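Local coordinates for pyridine nucleotide-disulfide oxidoreductase-like protein (Myceliophthora thermophila, PDB 5MQ6) that catalyses Baeyer-Villiger oxidation of ketones, especially bulky polycyclic ones, inserting one oxygen atom beside the carbonyl to give esters or lactones with FAD as cofactor, at residues L97-L102 with T169-H174; W124-G129 with G257-E262; G451-A454 with L460-A463. All blocks are in the same frame, centred on the assembly; numbering follows the deposited sequence.

Contact 1 (L97-L102 with T169-H174)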
loop_
_atom_site.group_PDB
_atom_site.type_symbol
_atom_site.label_atom_id
_atom_site.label_comp_id
_atom_site.label_asym_id
_atom_site.label_seq_id
_atom_site.Cartn_x
_atom_site.Cartn_y
_atom_site.Cartn_z
ATOM N N LEU A 97 -16.725 -13.165 6.058
ATOM C CA LEU A 97 -18.091 -13.036 6.534
ATOM C C LEU A 97 -18.963 -14.225 6.055
ATOM O O LEU A 97 -19.721 -14.845 6.836
ATOM C CB LEU A 97 -18.670 -11.768 6.073
ATOM C CG LEU A 97 -18.196 -10.436 6.670
ATOM C CD1 LEU A 97 -18.876 -9.343 5.862
ATOM C CD2 LEU A 97 -18.534 -10.250 8.171
ATOM N N ALA A 98 -18.839 -14.533 4.778
ATOM C CA ALA A 98 -19.618 -15.643 4.198
ATOM C C ALA A 98 -19.284 -16.946 4.949
ATOM O O ALA A 98 -20.177 -17.558 5.410
ATOM C CB ALA A 98 -19.354 -15.795 2.712
ATOM N N GLU A 99 -18.009 -17.284 5.158
ATOM C CA GLU A 99 -17.576 -18.517 5.851
ATOM C C GLU A 99 -17.905 -18.478 7.352
ATOM O O GLU A 99 -18.094 -19.500 7.979
ATOM C CB GLU A 99 -16.078 -18.747 5.709
ATOM C CG GLU A 99 -15.623 -18.920 4.264
ATOM C CD GLU A 99 -16.027 -20.251 3.681
ATOM O OE1 GLU A 99 -16.220 -21.216 4.449
ATOM O OE2 GLU A 99 -16.164 -20.327 2.460
ATOM N N ALA A 100 -18.020 -17.324 7.934
ATOM C CA ALA A 100 -18.395 -17.247 9.326
ATOM C C ALA A 100 -19.868 -17.425 9.541
ATOM O O ALA A 100 -20.289 -17.383 10.688
ATOM C CB ALA A 100 -17.947 -15.907 9.969
ATOM N N GLY A 101 -20.640 -17.541 8.458
ATOM C CA GLY A 101 -22.090 -17.606 8.515
ATOM C C GLY A 101 -22.777 -16.265 8.787
ATOM O O GLY A 101 -23.906 -16.273 9.210
ATOM N N LEU A 102 -22.119 -15.126 8.573
ATOM C CA LEU A 102 -22.720 -13.811 8.857
ATOM C C LEU A 102 -23.427 -13.140 7.651
ATOM O O LEU A 102 -24.064 -12.137 7.804
ATOM C CB LEU A 102 -21.645 -12.875 9.340
ATOM C CG LEU A 102 -20.983 -13.293 10.647
ATOM C CD1 LEU A 102 -19.695 -12.564 10.969
ATOM C CD2 LEU A 102 -21.948 -13.032 11.733
ATOM N N THR A 169 -16.101 -14.742 -8.063
ATOM C CA THR A 169 -16.898 -15.803 -8.677
ATOM C C THR A 169 -17.149 -16.918 -7.702
ATOM O O THR A 169 -18.282 -17.357 -7.527
ATOM C CB THR A 169 -16.161 -16.359 -9.896
ATOM O OG1 THR A 169 -16.168 -15.346 -10.921
ATOM C CG2 THR A 169 -16.804 -17.665 -10.440
ATOM N N GLN A 170 -16.087 -17.374 -7.053
ATOM C CA GLN A 170 -16.205 -18.480 -6.155
ATOM C C GLN A 170 -17.185 -18.161 -5.015
ATOM O O GLN A 170 -17.976 -19.022 -4.623
ATOM C CB GLN A 170 -14.844 -18.964 -5.658
ATOM C CG GLN A 170 -14.960 -20.160 -4.763
ATOM C CD GLN A 170 -13.686 -20.904 -4.582
ATOM O OE1 GLN A 170 -12.771 -20.846 -5.409
ATOM N NE2 GLN A 170 -13.590 -21.600 -3.469
ATOM N N TRP A 171 -17.173 -16.945 -4.495
ATOM C CA TRP A 171 -18.060 -16.650 -3.359
ATOM C C TRP A 171 -19.263 -15.868 -3.745
ATOM O O TRP A 171 -19.927 -15.313 -2.876
ATOM C CB TRP A 171 -17.284 -15.996 -2.189
ATOM C CG TRP A 171 -16.512 -16.999 -1.394
ATOM C CD1 TRP A 171 -16.940 -17.604 -0.298
ATOM C CD2 TRP A 171 -15.177 -17.505 -1.638
ATOM N NE1 TRP A 171 -15.982 -18.433 0.194
ATOM C CE2 TRP A 171 -14.895 -18.413 -0.617
ATOM C CE3 TRP A 171 -14.238 -17.294 -2.615
ATOM C CZ2 TRP A 171 -13.678 -19.098 -0.505
ATOM C CZ3 TRP A 171 -12.950 -17.977 -2.515
ATOM C CH2 TRP A 171 -12.718 -18.878 -1.507
ATOM N N LYS A 172 -19.572 -15.844 -5.043
ATOM C CA LYS A 172 -20.779 -15.251 -5.572
ATOM C C LYS A 172 -20.980 -13.843 -5.167
ATOM O O LYS A 172 -21.999 -13.445 -4.684
ATOM C CB LYS A 172 -21.965 -16.171 -5.227
ATOM C CG LYS A 172 -21.575 -17.610 -5.633
ATOM C CD LYS A 172 -22.690 -18.624 -5.614
ATOM C CE LYS A 172 -23.084 -18.931 -4.184
ATOM N NZ LYS A 172 -22.084 -19.628 -3.341
ATOM N N LEU A 173 -19.991 -13.044 -5.473
ATOM C CA LEU A 173 -19.996 -11.657 -5.085
ATOM C C LEU A 173 -20.344 -10.722 -6.188
ATOM O O LEU A 173 -20.480 -9.541 -5.939
ATOM C CB LEU A 173 -18.621 -11.298 -4.470
ATOM C CG LEU A 173 -18.201 -12.095 -3.271
ATOM C CD1 LEU A 173 -16.818 -11.661 -2.760
ATOM C CD2 LEU A 173 -19.155 -11.807 -2.174
ATOM N N HIS A 174 -20.498 -11.217 -7.419
ATOM C CA HIS A 174 -20.730 -10.326 -8.533
ATOM C C HIS A 174 -21.945 -9.446 -8.457
ATOM O O HIS A 174 -21.945 -8.363 -8.997
ATOM C CB HIS A 174 -20.743 -11.078 -9.861
ATOM C CG HIS A 174 -19.388 -11.591 -10.238
ATOM N ND1 HIS A 174 -18.388 -10.762 -10.715
ATOM C CD2 HIS A 174 -18.822 -12.805 -10.086
ATOM C CE1 HIS A 174 -17.305 -11.478 -10.960
ATOM N NE2 HIS A 174 -17.523 -12.708 -10.546
#

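Contact 2 (W124-G129 with G257-E262). With FAD (flavin-adenine dinucleotide), chain B.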
loop_
_atom_site.group_PDB
_atom_site.type_symbol
_atom_site.label_atom_id
_atom_site.label_comp_id
_atom_site.label_asym_id
_atom_site.label_seq_id
_atom_site.Cartn_x
_atom_site.Cartn_y
_atom_site.Cartn_z
ATOM N N TRP A 124 -6.772 -1.100 -11.078
ATOM C CA TRP A 124 -6.287 0.185 -11.566
ATOM C C TRP A 124 -4.962 0.144 -12.338
ATOM O O TRP A 124 -4.837 0.722 -13.388
ATOM C CB TRP A 124 -6.160 1.124 -10.421
ATOM C CG TRP A 124 -7.404 1.505 -9.681
ATOM C CD1 TRP A 124 -7.743 1.110 -8.448
ATOM C CD2 TRP A 124 -8.385 2.505 -10.053
ATOM N NE1 TRP A 124 -8.899 1.718 -8.045
ATOM C CE2 TRP A 124 -9.301 2.592 -9.008
ATOM C CE3 TRP A 124 -8.584 3.283 -11.166
ATOM C CZ2 TRP A 124 -10.411 3.415 -9.057
ATOM C CZ3 TRP A 124 -9.690 4.139 -11.199
ATOM C CH2 TRP A 124 -10.574 4.197 -10.147
ATOM N N ASN A 125 -4.005 -0.599 -11.814
ATOM C CA ASN A 125 -2.654 -0.647 -12.325
ATOM C C ASN A 125 -2.587 -1.779 -13.266
ATOM O O ASN A 125 -2.801 -2.975 -12.904
ATOM C CB ASN A 125 -1.646 -0.819 -11.175
ATOM C CG ASN A 125 -1.740 0.308 -10.165
ATOM O OD1 ASN A 125 -1.231 1.364 -10.395
ATOM N ND2 ASN A 125 -2.408 0.079 -9.036
ATOM N N ARG A 126 -2.337 -1.440 -14.529
ATOM C CA ARG A 126 -2.140 -2.489 -15.533
ATOM C C ARG A 126 -1.023 -2.087 -16.502
ATOM O O ARG A 126 -1.035 -2.467 -17.669
ATOM C CB ARG A 126 -3.472 -2.745 -16.282
ATOM C CG ARG A 126 -4.750 -2.764 -15.441
ATOM C CD ARG A 126 -5.874 -3.311 -16.291
ATOM N NE ARG A 126 -7.132 -3.164 -15.563
ATOM C CZ ARG A 126 -8.292 -3.738 -15.897
ATOM N NH1 ARG A 126 -8.387 -4.490 -16.965
ATOM N NH2 ARG A 126 -9.402 -3.514 -15.162
ATOM N N TYR A 127 -0.049 -1.331 -15.993
ATOM C CA TYR A 127 0.997 -0.758 -16.825
ATOM C C TYR A 127 1.884 -1.906 -17.321
ATOM O O TYR A 127 1.791 -3.005 -16.798
ATOM C CB TYR A 127 1.747 0.322 -16.055
ATOM C CG TYR A 127 2.439 -0.143 -14.797
ATOM C CD1 TYR A 127 3.592 -0.924 -14.881
ATOM C CD2 TYR A 127 1.942 0.172 -13.534
ATOM C CE1 TYR A 127 4.287 -1.343 -13.756
ATOM C CE2 TYR A 127 2.630 -0.245 -12.404
ATOM C CZ TYR A 127 3.808 -1.029 -12.539
ATOM O OH TYR A 127 4.502 -1.478 -11.483
ATOM N N PRO A 128 2.697 -1.685 -18.384
ATOM C CA PRO A 128 3.525 -2.767 -18.956
ATOM C C PRO A 128 4.602 -3.236 -17.985
ATOM O O PRO A 128 5.274 -2.422 -17.354
ATOM C CB PRO A 128 4.204 -2.082 -20.179
ATOM C CG PRO A 128 3.371 -0.842 -20.404
ATOM C CD PRO A 128 2.931 -0.404 -19.057
ATOM N N GLY A 129 4.710 -4.513 -17.801
ATOM C CA GLY A 129 5.667 -5.081 -16.826
ATOM C C GLY A 129 5.245 -5.271 -15.360
ATOM O O GLY A 129 6.010 -5.807 -14.554
ATOM N N GLY A 257 -0.100 -1.392 -27.543
ATOM C CA GLY A 257 -0.171 -2.510 -26.621
ATOM C C GLY A 257 -1.497 -2.517 -25.867
ATOM O O GLY A 257 -2.438 -1.803 -26.207
ATOM N N SER A 258 -1.543 -3.343 -24.835
ATOM C CA SER A 258 -2.683 -3.508 -23.960
ATOM C C SER A 258 -2.246 -4.131 -22.586
ATOM O O SER A 258 -1.088 -4.612 -22.372
ATOM C CB SER A 258 -3.712 -4.427 -24.639
ATOM O OG SER A 258 -3.501 -5.804 -24.326
ATOM N N PRO A 259 -3.182 -4.202 -21.658
ATOM C CA PRO A 259 -2.796 -4.861 -20.439
ATOM C C PRO A 259 -2.157 -6.197 -20.631
ATOM O O PRO A 259 -1.437 -6.647 -19.756
ATOM C CB PRO A 259 -4.123 -5.019 -19.704
ATOM C CG PRO A 259 -4.840 -3.788 -20.097
ATOM C CD PRO A 259 -4.512 -3.586 -21.555
ATOM N N THR A 260 -2.440 -6.885 -21.716
ATOM C CA THR A 260 -1.781 -8.191 -21.943
ATOM C C THR A 260 -0.988 -8.201 -23.219
ATOM O O THR A 260 -0.720 -9.233 -23.774
ATOM C CB THR A 260 -2.822 -9.256 -22.093
ATOM O OG1 THR A 260 -3.631 -8.888 -23.176
ATOM C CG2 THR A 260 -3.681 -9.327 -20.858
ATOM N N ASP A 261 -0.589 -7.043 -23.674
ATOM C CA ASP A 261 0.281 -6.962 -24.857
ATOM C C ASP A 261 1.301 -5.885 -24.557
ATOM O O ASP A 261 0.943 -4.711 -24.515
ATOM C CB ASP A 261 -0.542 -6.615 -26.099
ATOM C CG ASP A 261 0.325 -6.448 -27.345
ATOM O OD1 ASP A 261 1.587 -6.562 -27.289
ATOM O OD2 ASP A 261 -0.262 -6.185 -28.400
ATOM N N GLU A 262 2.567 -6.264 -24.315
ATOM C CA GLU A 262 3.609 -5.259 -23.994
ATOM C C GLU A 262 4.339 -4.715 -25.190
ATOM O O GLU A 262 5.366 -3.977 -25.027
ATOM C CB GLU A 262 4.672 -5.884 -23.127
ATOM C CG GLU A 262 4.205 -6.683 -21.923
ATOM C CD GLU A 262 5.396 -7.139 -21.104
ATOM O OE1 GLU A 262 6.512 -7.334 -21.664
ATOM O OE2 GLU A 262 5.231 -7.268 -19.887
HETATM P PA FAD B . -6.688 -1.651 -2.592
HETATM O O1A FAD B . -6.045 -0.307 -2.685
HETATM O O2A FAD B . -6.199 -2.814 -3.437
HETATM O O5B FAD B . -8.254 -1.471 -2.899
HETATM C C5B FAD B . -8.972 -0.462 -2.272
HETATM C C4B FAD B . -9.994 0.076 -3.252
HETATM O O4B FAD B . -10.858 0.954 -2.504
HETATM C C3B FAD B . -9.442 0.892 -4.418
HETATM O O3B FAD B . -10.080 0.513 -5.610
HETATM C C2B FAD B . -9.796 2.309 -4.064
HETATM O O2B FAD B . -9.979 3.122 -5.197
HETATM C C1B FAD B . -11.073 2.105 -3.278
HETATM N N9A FAD B . -11.405 3.230 -2.439
HETATM C C8A FAD B . -10.593 3.832 -1.524
HETATM N N7A FAD B . -11.257 4.854 -0.993
HETATM C C5A FAD B . -12.478 4.956 -1.546
HETATM C C6A FAD B . -13.642 5.837 -1.348
HETATM N N6A FAD B . -13.697 6.861 -0.521
HETATM N N1A FAD B . -14.681 5.506 -2.070
HETATM C C2A FAD B . -14.686 4.487 -2.962
HETATM N N3A FAD B . -13.710 3.649 -3.222
HETATM C C4A FAD B . -12.557 3.885 -2.521
HETATM N N1 FAD B . 1.741 -5.055 -1.697
HETATM C C2 FAD B . 2.327 -6.265 -1.415
HETATM O O2 FAD B . 2.240 -6.754 -0.296
HETATM N N3 FAD B . 3.006 -6.931 -2.360
HETATM C C4 FAD B . 3.121 -6.415 -3.594
HETATM O O4 FAD B . 3.746 -7.074 -4.414
HETATM C C4X FAD B . 2.533 -5.127 -4.000
HETATM N N5 FAD B . 2.650 -4.555 -5.245
HETATM C C5X FAD B . 2.050 -3.358 -5.463
HETATM C C6 FAD B . 2.163 -2.705 -6.785
HETATM C C7 FAD B . 1.480 -1.404 -6.921
HETATM C C7M FAD B . 1.522 -0.649 -8.230
HETATM C C8 FAD B . 0.739 -0.757 -5.799
HETATM C C8M FAD B . 0.022 0.586 -5.929
HETATM C C9 FAD B . 0.666 -1.393 -4.575
HETATM C C9A FAD B . 1.289 -2.656 -4.370
HETATM N N10 FAD B . 1.200 -3.241 -3.095
HETATM C C10 FAD B . 1.797 -4.491 -2.905
HETATM C "C1'" FAD B . 0.409 -2.646 -1.995
HETATM C "C2'" FAD B . -1.102 -3.012 -2.306
HETATM O "O2'" FAD B . -1.889 -1.813 -2.265
HETATM C "C3'" FAD B . -1.712 -4.118 -1.377
HETATM O "O3'" FAD B . -0.943 -5.316 -1.509
HETATM C "C4'" FAD B . -3.152 -4.592 -1.686
HETATM O "O4'" FAD B . -3.469 -4.766 -3.138
HETATM C "C5'" FAD B . -4.170 -3.650 -1.012
HETATM O "O5'" FAD B . -5.451 -4.354 -0.983
HETATM P P FAD B . -6.647 -3.450 -0.370
HETATM O O1P FAD B . -7.962 -4.152 -0.872
HETATM O O2P FAD B . -6.309 -3.243 1.114
HETATM O O3P FAD B . -6.460 -1.954 -1.031
#

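Contact 3 (G451-A454 with L460-A463). With NDP (NADPH dihydro-nicotinamide-adenine-dinucleotide phosphate), chain C.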
loop_
_atom_site.group_PDB
_atom_site.type_symbol
_atom_site.label_atom_id
_atom_site.label_comp_id
_atom_site.label_asym_id
_atom_site.label_seq_id
_atom_site.Cartn_x
_atom_site.Cartn_y
_atom_site.Cartn_z
ATOM N N GLY A 451 14.967 17.140 -7.777
ATOM C CA GLY A 451 13.763 16.881 -8.567
ATOM C C GLY A 451 13.686 17.715 -9.825
ATOM O O GLY A 451 14.524 18.572 -10.049
ATOM N N VAL A 452 12.674 17.484 -10.652
ATOM C CA VAL A 452 12.518 18.260 -11.871
ATOM C C VAL A 452 12.142 19.740 -11.585
ATOM O O VAL A 452 11.317 20.042 -10.742
ATOM C CB VAL A 452 11.524 17.589 -12.824
ATOM C CG1 VAL A 452 11.268 18.436 -14.071
ATOM C CG2 VAL A 452 12.043 16.245 -13.238
ATOM N N ASP A 453 12.780 20.658 -12.303
ATOM C CA ASP A 453 12.710 22.082 -11.993
ATOM C C ASP A 453 11.411 22.729 -12.421
ATOM O O ASP A 453 10.788 23.510 -11.683
ATOM C CB ASP A 453 13.877 22.789 -12.685
ATOM C CG ASP A 453 15.191 22.671 -11.904
ATOM O OD1 ASP A 453 15.115 22.548 -10.637
ATOM O OD2 ASP A 453 16.289 22.742 -12.566
ATOM N N ALA A 454 11.034 22.432 -13.648
ATOM C CA ALA A 454 9.921 23.083 -14.266
ATOM C C ALA A 454 9.570 22.270 -15.483
ATOM O O ALA A 454 10.322 21.354 -15.874
ATOM C CB ALA A 454 10.321 24.515 -14.660
ATOM N N LEU A 460 10.731 19.208 -20.186
ATOM C CA LEU A 460 11.135 19.524 -18.803
ATOM C C LEU A 460 12.459 20.285 -18.759
ATOM O O LEU A 460 13.281 20.173 -19.657
ATOM C CB LEU A 460 11.293 18.226 -17.975
ATOM C CG LEU A 460 10.131 17.315 -17.561
ATOM C CD1 LEU A 460 8.949 18.138 -17.089
ATOM C CD2 LEU A 460 9.697 16.384 -18.665
ATOM N N VAL A 461 12.674 20.989 -17.673
ATOM C CA VAL A 461 13.957 21.594 -17.393
ATOM C C VAL A 461 14.524 21.043 -16.058
ATOM O O VAL A 461 13.808 20.851 -15.048
ATOM C CB VAL A 461 13.931 23.150 -17.516
ATOM C CG1 VAL A 461 12.520 23.663 -17.456
ATOM C CG2 VAL A 461 14.799 23.889 -16.479
ATOM N N VAL A 462 15.819 20.735 -16.111
ATOM C CA VAL A 462 16.610 20.353 -14.964
ATOM C C VAL A 462 17.893 21.165 -15.032
ATOM O O VAL A 462 18.587 21.108 -16.056
ATOM C CB VAL A 462 16.990 18.855 -15.025
ATOM C CG1 VAL A 462 17.921 18.483 -13.861
ATOM C CG2 VAL A 462 15.738 17.992 -15.042
ATOM N N ALA A 463 18.217 21.860 -13.935
ATOM C CA ALA A 463 19.368 22.783 -13.837
ATOM C C ALA A 463 19.546 23.571 -15.130
ATOM O O ALA A 463 20.598 23.532 -15.766
ATOM C CB ALA A 463 20.652 22.038 -13.451
HETATM P PA NDP C . 6.893 5.945 -5.420
HETATM O O1A NDP C . 6.186 7.040 -4.549
HETATM O O2A NDP C . 7.598 4.752 -4.824
HETATM O O5B NDP C . 7.844 6.728 -6.451
HETATM C C5B NDP C . 7.546 8.011 -6.961
HETATM C C4B NDP C . 8.838 8.436 -7.629
HETATM O O4B NDP C . 8.690 9.771 -8.182
HETATM C C3B NDP C . 10.003 8.454 -6.635
HETATM O O3B NDP C . 11.126 7.765 -7.216
HETATM C C2B NDP C . 10.183 9.944 -6.439
HETATM O O2B NDP C . 11.514 10.334 -5.992
HETATM C C1B NDP C . 9.817 10.499 -7.798
HETATM N N9A NDP C . 9.534 11.933 -7.714
HETATM C C8A NDP C . 8.663 12.584 -6.877
HETATM N N7A NDP C . 8.708 13.916 -7.074
HETATM C C5A NDP C . 9.637 14.076 -8.051
HETATM C C6A NDP C . 10.208 15.236 -8.723
HETATM N N6A NDP C . 9.765 16.436 -8.370
HETATM N N1A NDP C . 11.144 15.017 -9.670
HETATM C C2A NDP C . 11.603 13.773 -10.021
HETATM N N3A NDP C . 11.153 12.645 -9.446
HETATM C C4A NDP C . 10.187 12.778 -8.472
HETATM O O3 NDP C . 5.841 5.298 -6.430
HETATM P PN NDP C . 5.838 3.864 -7.234
HETATM O O1N NDP C . 4.533 3.902 -8.091
HETATM O O2N NDP C . 7.134 3.640 -7.981
HETATM O O5D NDP C . 5.719 2.734 -6.081
HETATM C C5D NDP C . 4.647 2.876 -5.088
HETATM C C4D NDP C . 4.445 1.591 -4.306
HETATM O O4D NDP C . 3.866 0.567 -5.145
HETATM C C3D NDP C . 5.801 0.971 -3.961
HETATM O O3D NDP C . 6.638 1.702 -2.987
HETATM C C2D NDP C . 5.420 -0.505 -3.717
HETATM O O2D NDP C . 4.787 -0.681 -2.408
HETATM C C1D NDP C . 4.505 -0.751 -4.916
HETATM P P2B NDP C . 11.811 10.440 -4.401
HETATM O O1X NDP C . 10.610 11.209 -3.834
HETATM O O2X NDP C . 13.052 11.285 -4.209
HETATM O O3X NDP C . 12.075 9.012 -3.902
#

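Contact 1 (L97-L102 with T169-H174)
E99 and W171 both turn CG away from their own carbonyl carbon, and this shared choice brings carboxylate and indole together between two helix ends. In E99 chi1 of -61° is followed by a bend at chi2 (-73°), which folds the chain over so that the acid reaches the ring although the CB of E99 does not point at the other segment. W171, the first residue past its helix, points its CB toward segment 97-102 and presents the pyrrole side of the indole. The result is one nearly straight hydrogen bond, W171 NE1 to E99 OE2, 3.0 Å long, with 169° at the hydrogen. The oxygen lies at the ring edge, almost exactly in the indole plane, where the N-H points, and accepts through its anti lone pair, the one directed away from OE1. The carboxylate plane is turned nearly at right angles to the indole. A tryptophan suits this place because it joins a single directional donor to a broad apolar surface: A98 CB rests obliquely against CD1 at 4.3 Å, and Q170 CG lies over the rim of one face, 3.6 Å above the plane. Alanine at 98 is small enough to let the ring approach the helix. Both helices end in a Schellman motif. G101 takes a positive phi that glycine tolerates easily, while K172 takes the same role after W171, its N bonded to T169 O at 3.2 Å. The contact lies at the surface, away from the cofactor sites, and ties the C-terminal end of helix 88-99 to that of helix 157-170. W171 also packs on V95 of helix 88-99 and on E145 and T146 of helix 143-146, while L97 and L102 turn to F81 of strand 78-84 and to helix 541-562.

Contact 2 (W124-G129 with G257-E262)
R126 and P259 bring two irregular backbones within 5.5 Å, CA to CA. Segment 124-129 leaves a helix at N125 and kinks at R126 before the extended Y127 and P128, whereas 257-262 is folded back by a type I beta turn from S258 to D261, closed by D261 N to S258 O (2.8 Å). Proline fits the second position of that turn, whose phi near -50° its ring imposes. P259 CG meets R126 CD at 4.0 Å, an apolar touch against the aliphatic part of the arginine, whose chain is extended. The guanidinium points away from the proline: NE bonds to W123 O, and the group makes cation-pi contacts with W61 and W123. The contact lies between the two dinucleotide-binding parts of the fold: the loop after helix 121-124, at FAD, meets the loop before strand 271-275, which leads to helix 279-289 at NADPH. W124 NE1 donates to the ribose oxygen O3B of FAD, which lies at the indole edge near its plane, at 3.0 Å, and weakly to O2B. N125 CG lies 3.9 Å from the flavin methyl C7M; its amide is held by Y478 and T121. At the far end E262 extends its chain beyond CG, bringing OE2 to 3.5 Å from G129 N, while OE1 forms a salt bridge with K287. G129 has a phi of 88°, where a CB would press on the preceding carbonyl oxygen.

Contact 3 (G451-A454 with L460-A463)
V461 O is gripped by two successive backbone amides, D453 N at 2.9 Å and, weakly, A454 N at 3.5 Å. With D453 and A454 both facing V461, this is a classic beta bulge, placed where segment 451-454 enters the three-stranded antiparallel sheet. Beyond it A454 and V461 form a hydrogen-bonded pair: V461 N gives A454 O a nearly straight bond of 3.0 Å, arriving from above the carbonyl plane. On the same face the small A454 CB lies against V461 CG1 at 3.7 Å. D453 OD1 forms a salt bridge with K450, while OD2 lies close to A463 N, too close for the bond to be taken as certain. V452 serves both sheet and coenzyme. Its CG1, anti to the backbone N (chi1 176°), packs on L460 CD1 at 3.8 Å, while CG2 turns to the adenine. Replacing V452 with an alanine is likely to open a gap beside L460 and leave the adenine without the CG2 methyl next to N1A, though the main-chain bond could remain. G451 has no CB to collide with the adenine amine N6A. From the next residue, V452 N donates to N1A of NADPH at 3.1 Å with 162° at the hydrogen.

Overall arrangement
Contacts 1 and 2 interlock along the chain, their segments alternating within the same pyridine nucleotide-disulphide oxidoreductase range, while contact 3 follows as a separate local hairpin. Their centres lie about 30 Å apart for contacts 1 and 2, about 29 Å for 2 and 3, and about 51 Å for 1 and 3, which sit on opposite sides of the chain's centre. Contact 1 joins helices 88-99 and 157-170 at the outer edge of the FAD-binding domain. Contact 2 lies between the two dinucleotide-binding parts, carrying FAD pocket residues and packing on helix 279-289, which follows strand 271-275 of the five-stranded parallel sheet. Contact 3 lies after strand 442-446 of that sheet, at the adenine of NADPH.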